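PDB 4EBY: chitin elicitor receptor kinase 1 from Arabidopsis thaliana, which recognises chitin oligomers through its LysM-containing ectodomain and acts as a plant immune receptor, probably signalling through a kinase domain once chitin has made it dimerise. Local coordinates for residues Ser11-Asn16 with Arg149-Leu154; Ser156-Ser161 with Asp166-Tyr171; Phe65-Glu68 with Phe74-His77. One frame throughout, in Å; residues are numbered along the deposited sequence.

In the fold
From the N terminus the chain runs along strand 8-13, whose end supplies the first half of contact 1. Its partner, the loop between strand 143-147 and helix 154-161, comes more than 130 residues later, so contact 1 closes a long excursion. Contact 3 is nested inside that excursion: it closes the short hairpin between strands 60-70 and 74-82 and lies on the other side of the chain's centre, though strands 8-13 and 60-70 are neighbours in one mixed sheet. Contact 2 follows in series, pairing helices 154-161 and 165-171, both within the C-terminal LysM domain. Contacts 1 and 2 touch, Asp-152 and Leu-154 packing against Ile-157 and Leu-168.

Contact 1: Ser11-Asn16 with Arg149-Leu154; sequences SYYLEN and RPEDSL. With NAG (2-acetamido-2-deoxy-beta-D-glucopyranose), chain F; NAG (2-acetamido-2-deoxy-beta-D-glucopyranose), chain C.
Arg-149 lays its guanidinium flat on the ring of Tyr-13, a cation-pi stack that ties the end of strand 8-13 to the loop leading into helix 154-161 of the LysM domain. The two planes are 1° apart, and Arg-149 CZ stands 3.7 Å from the Tyr-13 ring centroid. Arg-149 CD adds a CH-pi contact over the same ring. A bend at chi3 (49°) turns the guanidinium so that it can lie along the aromatic face.

Salt bridging fixes its rotation: NE of Arg-149 donates to Glu-151 OE2 at 2.8 Å, almost exactly in the guanidinium plane. Within the type I turn from Arg-149 to Asp-152, the backbone N of Arg-149 also donates to Asp-152 OD2. Glu-15 OE2 contributes charge alone, well out of the guanidinium plane and 4.3 Å from Arg-149 NH1.

Two separate sugars lie here. Arg-149 NH1 donates to O7 of the chain C NAG at 2.9 Å, with a bent N-H...O angle of 131°. The other, the chain F NAG, is an N-linked glycan, its C1 bonded to Asn-16 ND2. A water links the two segments, 2.8 Å from Tyr-13 OH and weakly donating to Glu-151 OE2.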
loop_
_atom_site.group_PDB
_atom_site.type_symbol
_atom_site.label_atom_id
_atom_site.label_comp_id
_atom_site.label_asym_id
_atom_site.label_seq_id
_atom_site.Cartn_x
_atom_site.Cartn_y
_atom_site.Cartn_z
ATOM N N SER A 11 -0.063 0.807 3.112
ATOM C CA SER A 11 0.003 1.839 4.142
ATOM C C SER A 11 -0.174 3.207 3.526
ATOM O O SER A 11 0.677 3.657 2.752
ATOM C CB SER A 11 1.357 1.782 4.862
ATOM O OG SER A 11 1.414 2.775 5.882
ATOM N N TYR A 12 -1.304 3.845 3.844
ATOM C CA TYR A 12 -1.665 5.115 3.224
ATOM C C TYR A 12 -1.542 6.256 4.239
ATOM O O TYR A 12 -2.366 6.388 5.140
ATOM C CB TYR A 12 -3.109 4.997 2.706
ATOM C CG TYR A 12 -3.556 6.071 1.743
ATOM C CD1 TYR A 12 -3.853 5.760 0.422
ATOM C CD2 TYR A 12 -3.690 7.393 2.160
ATOM C CE1 TYR A 12 -4.295 6.758 -0.470
ATOM C CE2 TYR A 12 -4.099 8.378 1.285
ATOM C CZ TYR A 12 -4.390 8.059 -0.021
ATOM O OH TYR A 12 -4.827 9.069 -0.863
ATOM N N TYR A 13 -0.533 7.107 4.070
ATOM C CA TYR A 13 -0.297 8.216 4.988
ATOM C C TYR A 13 -1.270 9.370 4.728
ATOM O O TYR A 13 -1.550 9.696 3.571
ATOM C CB TYR A 13 1.144 8.702 4.838
ATOM C CG TYR A 13 1.477 9.877 5.717
ATOM C CD1 TYR A 13 1.821 9.691 7.046
ATOM C CD2 TYR A 13 1.443 11.178 5.216
ATOM C CE1 TYR A 13 2.116 10.771 7.874
ATOM C CE2 TYR A 13 1.750 12.268 6.036
ATOM C CZ TYR A 13 2.085 12.053 7.361
ATOM O OH TYR A 13 2.395 13.130 8.180
ATOM N N LEU A 14 -1.773 9.972 5.805
ATOM C CA LEU A 14 -2.809 10.990 5.690
ATOM C C LEU A 14 -2.263 12.413 5.757
ATOM O O LEU A 14 -1.695 12.831 6.774
ATOM C CB LEU A 14 -3.825 10.794 6.816
ATOM C CG LEU A 14 -4.573 9.464 6.806
ATOM C CD1 LEU A 14 -5.553 9.446 8.000
ATOM C CD2 LEU A 14 -5.339 9.311 5.507
ATOM N N GLU A 15 -2.431 13.158 4.666
ATOM C CA GLU A 15 -2.178 14.584 4.704
ATOM C C GLU A 15 -3.082 15.338 3.723
ATOM O O GLU A 15 -3.649 14.751 2.804
ATOM C CB GLU A 15 -0.712 14.897 4.457
ATOM C CG GLU A 15 -0.283 14.595 3.066
ATOM C CD GLU A 15 1.220 14.809 2.843
ATOM O OE1 GLU A 15 1.703 14.344 1.798
ATOM O OE2 GLU A 15 1.907 15.446 3.688
ATOM N N ASN A 16 -3.208 16.639 3.953
ATOM C CA ASN A 16 -3.960 17.539 3.088
ATOM C C ASN A 16 -5.425 17.155 2.997
ATOM O O ASN A 16 -6.088 17.489 2.018
ATOM C CB ASN A 16 -3.372 17.606 1.664
ATOM C CG ASN A 16 -2.110 18.446 1.578
ATOM O OD1 ASN A 16 -1.700 19.080 2.544
ATOM N ND2 ASN A 16 -1.480 18.429 0.395
ATOM N N ARG A 149 8.758 7.582 4.806
ATOM C CA ARG A 149 8.724 9.035 4.979
ATOM C C ARG A 149 9.934 9.487 5.777
ATOM O O ARG A 149 10.584 8.676 6.434
ATOM C CB ARG A 149 7.441 9.447 5.681
ATOM C CG ARG A 149 6.227 9.318 4.762
ATOM C CD ARG A 149 4.944 9.791 5.426
ATOM N NE ARG A 149 5.165 11.097 6.023
ATOM C CZ ARG A 149 5.077 12.243 5.364
ATOM N NH1 ARG A 149 4.714 12.259 4.088
ATOM N NH2 ARG A 149 5.342 13.380 5.994
ATOM N N PRO A 150 10.247 10.790 5.715
ATOM C CA PRO A 150 11.470 11.287 6.359
ATOM C C PRO A 150 11.543 10.983 7.854
ATOM O O PRO A 150 12.651 10.851 8.391
ATOM C CB PRO A 150 11.400 12.796 6.102
ATOM C CG PRO A 150 10.659 12.903 4.813
ATOM C CD PRO A 150 9.592 11.836 4.908
ATOM N N GLU A 151 10.398 10.845 8.514
ATOM C CA GLU A 151 10.387 10.587 9.942
ATOM C C GLU A 151 10.620 9.114 10.294
ATOM O O GLU A 151 10.879 8.789 11.449
ATOM C CB GLU A 151 9.096 11.108 10.592
ATOM C CG GLU A 151 7.820 10.389 10.171
ATOM C CD GLU A 151 7.154 10.992 8.946
ATOM O OE1 GLU A 151 7.780 11.811 8.235
ATOM O OE2 GLU A 151 5.987 10.634 8.691
ATOM N N ASP A 152 10.545 8.230 9.300
ATOM C CA ASP A 152 10.770 6.799 9.544
ATOM C C ASP A 152 12.239 6.429 9.656
ATOM O O ASP A 152 13.089 7.054 9.038
ATOM C CB ASP A 152 10.192 5.965 8.403
ATOM C CG ASP A 152 8.685 6.021 8.338
ATOM O OD1 ASP A 152 8.028 5.840 9.382
ATOM O OD2 ASP A 152 8.157 6.236 7.227
ATOM N N SER A 153 12.516 5.379 10.431
ATOM C CA SER A 153 13.836 4.767 10.475
ATOM C C SER A 153 13.675 3.261 10.677
ATOM O O SER A 153 12.574 2.777 10.965
ATOM C CB SER A 153 14.687 5.373 11.600
ATOM O OG SER A 153 14.071 5.166 12.855
ATOM N N LEU A 154 14.769 2.513 10.527
ATOM C CA LEU A 154 14.690 1.084 10.767
ATOM C C LEU A 154 14.232 0.813 12.199
ATOM O O LEU A 154 13.329 0.017 12.430
ATOM C CB LEU A 154 16.031 0.406 10.499
ATOM C CG LEU A 154 16.025 -1.105 10.726
ATOM C CD1 LEU A 154 15.019 -1.788 9.792
ATOM C CD2 LEU A 154 17.421 -1.651 10.523
HETATM C C1 NAG F . -0.272 19.223 0.316
HETATM C C2 NAG F . 0.540 18.485 -0.760
HETATM C C3 NAG F . 1.825 19.222 -1.112
HETATM C C4 NAG F . 1.531 20.686 -1.400
HETATM C C5 NAG F . 0.617 21.303 -0.342
HETATM C C6 NAG F . 0.222 22.723 -0.733
HETATM C C7 NAG F . 0.515 16.110 -1.149
HETATM C C8 NAG F . 0.461 14.731 -0.544
HETATM N N2 NAG F . 0.856 17.128 -0.360
HETATM O O3 NAG F . 2.428 18.616 -2.248
HETATM O O4 NAG F . 2.747 21.402 -1.423
HETATM O O5 NAG F . -0.550 20.516 -0.171
HETATM O O6 NAG F . -0.420 22.700 -1.991
HETATM O O7 NAG F . 0.243 16.266 -2.339
HETATM C C1 NAG C . 4.980 11.299 -1.301
HETATM C C2 NAG C . 4.399 11.997 -0.064
HETATM C C3 NAG C . 4.601 13.515 -0.153
HETATM C C4 NAG C . 6.026 13.895 -0.540
HETATM C C5 NAG C . 6.523 13.033 -1.698
HETATM C C6 NAG C . 7.992 13.291 -2.024
HETATM C C7 NAG C . 2.389 11.269 1.142
HETATM C C8 NAG C . 0.881 11.155 1.152
HETATM N N2 NAG C . 2.983 11.716 0.030
HETATM O O3 NAG C . 4.248 14.149 1.067
HETATM O O4 NAG C . 6.043 15.252 -0.942
HETATM O O5 NAG C . 6.355 11.661 -1.388
HETATM O O6 NAG C . 8.772 12.967 -0.889
HETATM O O7 NAG C . 3.029 10.944 2.142
HETATM O O HOH W 1 4.465 12.735 10.057
#

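Contact 2: Ser156-Ser161 with Asp166-Tyr171; sequences SIARSS and DILQRY
Ile-157 O is gripped by two donors of one residue, the backbone N of Ser-161 and, at 2.7 Å, its hydroxyl OG. They approach from opposite faces of the carbonyl plane, and the OG donor is tilted 27° out of it. The first torsion of Ser-161 (chi1 69°) sets OG between its own backbone N and carbonyl carbon, from where it reaches back one helical turn. The hydroxyl is also hydrogen-bonded to the backbone of Val-163, just past the helix end, which links the last turn of helix 154-161 to the connection that follows.

Across the contact the interaction is apolar and rests on one methyl. Leu-168 CD1 lies 3.6 Å from Ala-158 CA and 3.9 Å from Ile-157 CG2, with Ala-158 CB and Ser-161 OG also near it. A single leucine branch therefore meets three residues spread over one turn of the facing helix. The short axes come no closer than 10.2 Å and cross at 112°, consistent with so small an interface.

On helix 165-171, Arg-170 NE makes a salt bridge to Asp-166 OD2 at 2.9 Å, an intrahelical i to i+4 pair. The two helices form the helical layer of a LysM βααβ unit: Ile-157, Ser-161 and Leu-168 all pack against Val-186 of strand 183-187, while Leu-154 of the first helix also touches Leu-168.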
loop_
_atom_site.group_PDB
_atom_site.type_symbol
_atom_site.label_atom_id
_atom_site.label_comp_id
_atom_site.label_asym_id
_atom_site.label_seq_id
_atom_site.Cartn_x
_atom_site.Cartn_y
_atom_site.Cartn_z
ATOM N N SER A 156 12.544 2.796 14.271
ATOM C CA SER A 156 11.156 3.212 14.511
ATOM C C SER A 156 10.138 2.264 13.884
ATOM O O SER A 156 9.093 2.001 14.467
ATOM C CB SER A 156 10.897 4.650 14.050
ATOM O OG SER A 156 10.821 4.745 12.639
ATOM N N ILE A 157 10.440 1.743 12.698
ATOM C CA ILE A 157 9.532 0.789 12.064
ATOM C C ILE A 157 9.575 -0.562 12.785
ATOM O O ILE A 157 8.560 -1.235 12.922
ATOM C CB ILE A 157 9.821 0.640 10.550
ATOM C CG1 ILE A 157 9.434 1.933 9.820
ATOM C CG2 ILE A 157 9.012 -0.532 9.962
ATOM C CD1 ILE A 157 9.997 2.054 8.414
ATOM N N ALA A 158 10.753 -0.950 13.260
ATOM C CA ALA A 158 10.882 -2.184 14.028
ATOM C C ALA A 158 10.031 -2.100 15.291
ATOM O O ALA A 158 9.341 -3.052 15.653
ATOM C CB ALA A 158 12.326 -2.428 14.388
ATOM N N ARG A 159 10.097 -0.951 15.957
ATOM C CA ARG A 159 9.367 -0.726 17.203
ATOM C C ARG A 159 7.860 -0.748 16.984
ATOM O O ARG A 159 7.120 -1.385 17.736
ATOM C CB ARG A 159 9.798 0.603 17.828
ATOM C CG ARG A 159 9.067 0.970 19.108
ATOM C CD ARG A 159 9.550 2.310 19.647
ATOM N NE ARG A 159 9.718 3.292 18.577
ATOM C CZ ARG A 159 9.834 4.603 18.770
ATOM N NH1 ARG A 159 9.790 5.103 20.000
ATOM N NH2 ARG A 159 9.984 5.417 17.732
ATOM N N SER A 160 7.409 -0.060 15.942
ATOM C CA SER A 160 5.984 0.059 15.650
ATOM C C SER A 160 5.381 -1.202 15.025
ATOM O O SER A 160 4.203 -1.485 15.218
ATOM C CB SER A 160 5.723 1.265 14.749
ATOM O OG SER A 160 6.188 1.024 13.431
ATOM N N SER A 161 6.183 -1.960 14.279
ATOM C CA SER A 161 5.681 -3.165 13.625
ATOM C C SER A 161 5.721 -4.377 14.555
ATOM O O SER A 161 4.960 -5.323 14.382
ATOM C CB SER A 161 6.498 -3.471 12.370
ATOM O OG SER A 161 7.814 -3.869 12.732
ATOM N N ASP A 166 16.588 -6.828 12.188
ATOM C CA ASP A 166 17.330 -7.705 11.278
ATOM C C ASP A 166 16.397 -8.390 10.285
ATOM O O ASP A 166 16.737 -8.525 9.110
ATOM C CB ASP A 166 18.170 -8.749 12.040
ATOM C CG ASP A 166 18.898 -9.712 11.106
ATOM O OD1 ASP A 166 19.796 -9.257 10.357
ATOM O OD2 ASP A 166 18.568 -10.919 11.106
ATOM N N ILE A 167 15.231 -8.832 10.755
ATOM C CA ILE A 167 14.248 -9.450 9.864
ATOM C C ILE A 167 13.762 -8.415 8.835
ATOM O O ILE A 167 13.724 -8.694 7.631
ATOM C CB ILE A 167 13.064 -10.067 10.638
ATOM C CG1 ILE A 167 13.529 -11.291 11.425
ATOM C CG2 ILE A 167 11.942 -10.470 9.691
ATOM C CD1 ILE A 167 14.061 -12.387 10.553
ATOM N N LEU A 168 13.412 -7.216 9.301
ATOM C CA LEU A 168 12.975 -6.164 8.383
ATOM C C LEU A 168 14.024 -5.879 7.320
ATOM O O LEU A 168 13.700 -5.718 6.146
ATOM C CB LEU A 168 12.672 -4.868 9.127
ATOM C CG LEU A 168 11.403 -4.870 9.969
ATOM C CD1 LEU A 168 11.315 -3.550 10.719
ATOM C CD2 LEU A 168 10.146 -5.093 9.105
ATOM N N GLN A 169 15.288 -5.804 7.725
ATOM C CA GLN A 169 16.330 -5.507 6.753
ATOM C C GLN A 169 16.486 -6.642 5.754
ATOM O O GLN A 169 16.711 -6.401 4.569
ATOM C CB GLN A 169 17.673 -5.248 7.446
ATOM C CG GLN A 169 18.714 -4.598 6.529
ATOM C CD GLN A 169 18.308 -3.187 6.120
ATOM O OE1 GLN A 169 18.494 -2.232 6.881
ATOM N NE2 GLN A 169 17.778 -3.048 4.910
ATOM N N ARG A 170 16.388 -7.879 6.230
ATOM C CA ARG A 170 16.545 -9.041 5.354
ATOM C C ARG A 170 15.426 -9.109 4.310
ATOM O O ARG A 170 15.638 -9.604 3.201
ATOM C CB ARG A 170 16.597 -10.350 6.157
ATOM C CG ARG A 170 17.897 -10.607 6.911
ATOM C CD ARG A 170 17.743 -11.893 7.748
ATOM N NE ARG A 170 18.927 -12.271 8.520
ATOM C CZ ARG A 170 19.841 -13.151 8.108
ATOM N NH1 ARG A 170 19.710 -13.742 6.928
ATOM N NH2 ARG A 170 20.889 -13.449 8.873
ATOM N N TYR A 171 14.237 -8.628 4.661
ATOM C CA TYR A 171 13.143 -8.564 3.685
ATOM C C TYR A 171 13.344 -7.438 2.673
ATOM O O TYR A 171 12.676 -7.388 1.644
ATOM C CB TYR A 171 11.805 -8.334 4.392
ATOM C CG TYR A 171 11.182 -9.583 4.979
ATOM C CD1 TYR A 171 10.953 -10.716 4.197
ATOM C CD2 TYR A 171 10.812 -9.625 6.312
ATOM C CE1 TYR A 171 10.356 -11.862 4.755
ATOM C CE2 TYR A 171 10.217 -10.752 6.864
ATOM C CZ TYR A 171 9.987 -11.855 6.079
ATOM O OH TYR A 171 9.397 -12.965 6.658
#

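Contact 3: Phe65-Glu68 with Phe74-His77; sequences FPCE and FLGH. With NAG (2-acetamido-2-deoxy-beta-D-glucopyranose), chain D.
Glu-68 and Gly-76 form an antiparallel hydrogen-bonded pair in the beta hairpin of strands 60-70 and 74-82. Both backbone bonds of the pair measure 2.9 Å: Glu-68 N donates to Gly-76 O, and Gly-76 N returns the bond to Glu-68 O. The second is the straighter, with an N-H...O angle of 170° and its donor in the carbonyl plane. Gly-76 O also takes a weak bond from Gln-70 NE2, and Leu-75 CA makes a CA-H...O contact with Glu-68 O.

A third bond joins the side chains, where His-77 ND1 donates to Glu-68 OE1 at 2.8 Å. The oxygen lies nearly in the imidazole plane, but ND1 meets the syn side of the carboxylate from 33° out of the carboxylate plane. With CG anti to its backbone N (chi1 -178°), His-77 runs alongside Glu-68 and brings ND1 to that oxygen. The bond places a proton on ND1, and the carboxylate would tend to favour a charged imidazole. Pro-66 O, by contrast, is buried without a hydrogen-bonding partner; His-77 CB lies 3.2 Å away.

Apolar contacts flank the polar pairs. Pro-66 CD sits over a face of the His-77 ring, 3.9 Å from its centroid, whereas His-77 CB meets the edge of Phe-65. Cys-67, in a disulfide with Cys-129, turns SG to Leu-75 CB. The chain D NAG, probably a surface-glycan sugar, lies over a face of Phe-74, its C6 3.7 Å from Phe-74 CG.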
loop_
_atom_site.group_PDB
_atom_site.type_symbol
_atom_site.label_atom_id
_atom_site.label_comp_id
_atom_site.label_asym_id
_atom_site.label_seq_id
_atom_site.Cartn_x
_atom_site.Cartn_y
_atom_site.Cartn_z
ATOM N N PHE A 65 -5.626 -5.453 0.108
ATOM C CA PHE A 65 -5.823 -5.562 -1.344
ATOM C C PHE A 65 -5.279 -6.894 -1.874
ATOM O O PHE A 65 -4.495 -7.563 -1.186
ATOM C CB PHE A 65 -5.215 -4.354 -2.077
ATOM C CG PHE A 65 -3.695 -4.290 -2.043
ATOM C CD1 PHE A 65 -2.969 -4.678 -3.160
ATOM C CD2 PHE A 65 -3.016 -3.796 -0.939
ATOM C CE1 PHE A 65 -1.569 -4.595 -3.175
ATOM C CE2 PHE A 65 -1.599 -3.712 -0.937
ATOM C CZ PHE A 65 -0.884 -4.101 -2.061
ATOM N N PRO A 66 -5.720 -7.317 -3.070
ATOM C CA PRO A 66 -5.235 -8.615 -3.584
ATOM C C PRO A 66 -3.783 -8.513 -4.024
ATOM O O PRO A 66 -3.358 -7.475 -4.520
ATOM C CB PRO A 66 -6.105 -8.860 -4.831
ATOM C CG PRO A 66 -7.287 -7.905 -4.686
ATOM C CD PRO A 66 -6.745 -6.717 -3.944
ATOM N N CYS A 67 -3.023 -9.586 -3.851
ATOM C CA CYS A 67 -1.602 -9.555 -4.206
ATOM C C CYS A 67 -1.386 -10.645 -5.255
ATOM O O CYS A 67 -1.444 -11.835 -4.951
ATOM C CB CYS A 67 -0.749 -9.771 -2.948
ATOM S SG CYS A 67 1.077 -9.689 -3.213
ATOM N N GLU A 68 -1.177 -10.235 -6.506
ATOM C CA GLU A 68 -1.253 -11.151 -7.645
ATOM C C GLU A 68 0.057 -11.187 -8.416
ATOM O O GLU A 68 0.800 -10.211 -8.412
ATOM C CB GLU A 68 -2.374 -10.697 -8.592
ATOM C CG GLU A 68 -3.767 -10.906 -7.992
ATOM C CD GLU A 68 -4.702 -9.749 -8.224
ATOM O OE1 GLU A 68 -4.229 -8.630 -8.508
ATOM O OE2 GLU A 68 -5.927 -9.963 -8.103
ATOM N N PHE A 74 6.653 -10.600 -10.881
ATOM C CA PHE A 74 6.733 -9.929 -9.596
ATOM C C PHE A 74 5.299 -9.790 -9.084
ATOM O O PHE A 74 4.346 -9.986 -9.838
ATOM C CB PHE A 74 7.407 -8.551 -9.717
ATOM C CG PHE A 74 6.634 -7.565 -10.567
ATOM C CD1 PHE A 74 5.669 -6.761 -9.997
ATOM C CD2 PHE A 74 6.883 -7.444 -11.929
ATOM C CE1 PHE A 74 4.945 -5.858 -10.765
ATOM C CE2 PHE A 74 6.158 -6.543 -12.699
ATOM C CZ PHE A 74 5.181 -5.757 -12.110
ATOM N N LEU A 75 5.163 -9.467 -7.803
ATOM C CA LEU A 75 3.854 -9.393 -7.158
ATOM C C LEU A 75 3.330 -7.972 -7.069
ATOM O O LEU A 75 4.046 -7.042 -6.692
ATOM C CB LEU A 75 3.952 -9.969 -5.750
ATOM C CG LEU A 75 4.272 -11.462 -5.673
ATOM C CD1 LEU A 75 4.587 -11.809 -4.231
ATOM C CD2 LEU A 75 3.089 -12.266 -6.181
ATOM N N GLY A 76 2.057 -7.819 -7.389
ATOM C CA GLY A 76 1.426 -6.515 -7.275
ATOM C C GLY A 76 -0.058 -6.554 -7.564
ATOM O O GLY A 76 -0.659 -7.620 -7.727
ATOM N N HIS A 77 -0.657 -5.372 -7.607
ATOM C CA HIS A 77 -2.067 -5.280 -7.952
ATOM C C HIS A 77 -2.332 -4.062 -8.824
ATOM O O HIS A 77 -1.788 -2.993 -8.553
ATOM C CB HIS A 77 -2.904 -5.174 -6.688
ATOM C CG HIS A 77 -4.371 -5.119 -6.964
ATOM N ND1 HIS A 77 -5.056 -6.200 -7.478
ATOM C CD2 HIS A 77 -5.260 -4.113 -6.850
ATOM C CE1 HIS A 77 -6.327 -5.863 -7.635
ATOM N NE2 HIS A 77 -6.474 -4.594 -7.288
HETATM C C1 NAG D . 6.984 -2.962 -8.903
HETATM C C2 NAG D . 7.535 -1.568 -9.217
HETATM C C3 NAG D . 8.183 -1.506 -10.597
HETATM C C4 NAG D . 9.103 -2.680 -10.847
HETATM C C5 NAG D . 8.458 -3.992 -10.406
HETATM C C6 NAG D . 9.411 -5.173 -10.555
HETATM C C7 NAG D . 6.191 0.255 -8.303
HETATM C C8 NAG D . 5.016 1.193 -8.570
HETATM N N2 NAG D . 6.447 -0.609 -9.257
HETATM O O3 NAG D . 8.897 -0.295 -10.764
HETATM O O4 NAG D . 9.377 -2.722 -12.236
HETATM O O5 NAG D . 8.035 -3.898 -9.060
HETATM O O6 NAG D . 10.576 -4.992 -9.783
HETATM O O7 NAG D . 6.827 0.288 -7.250
#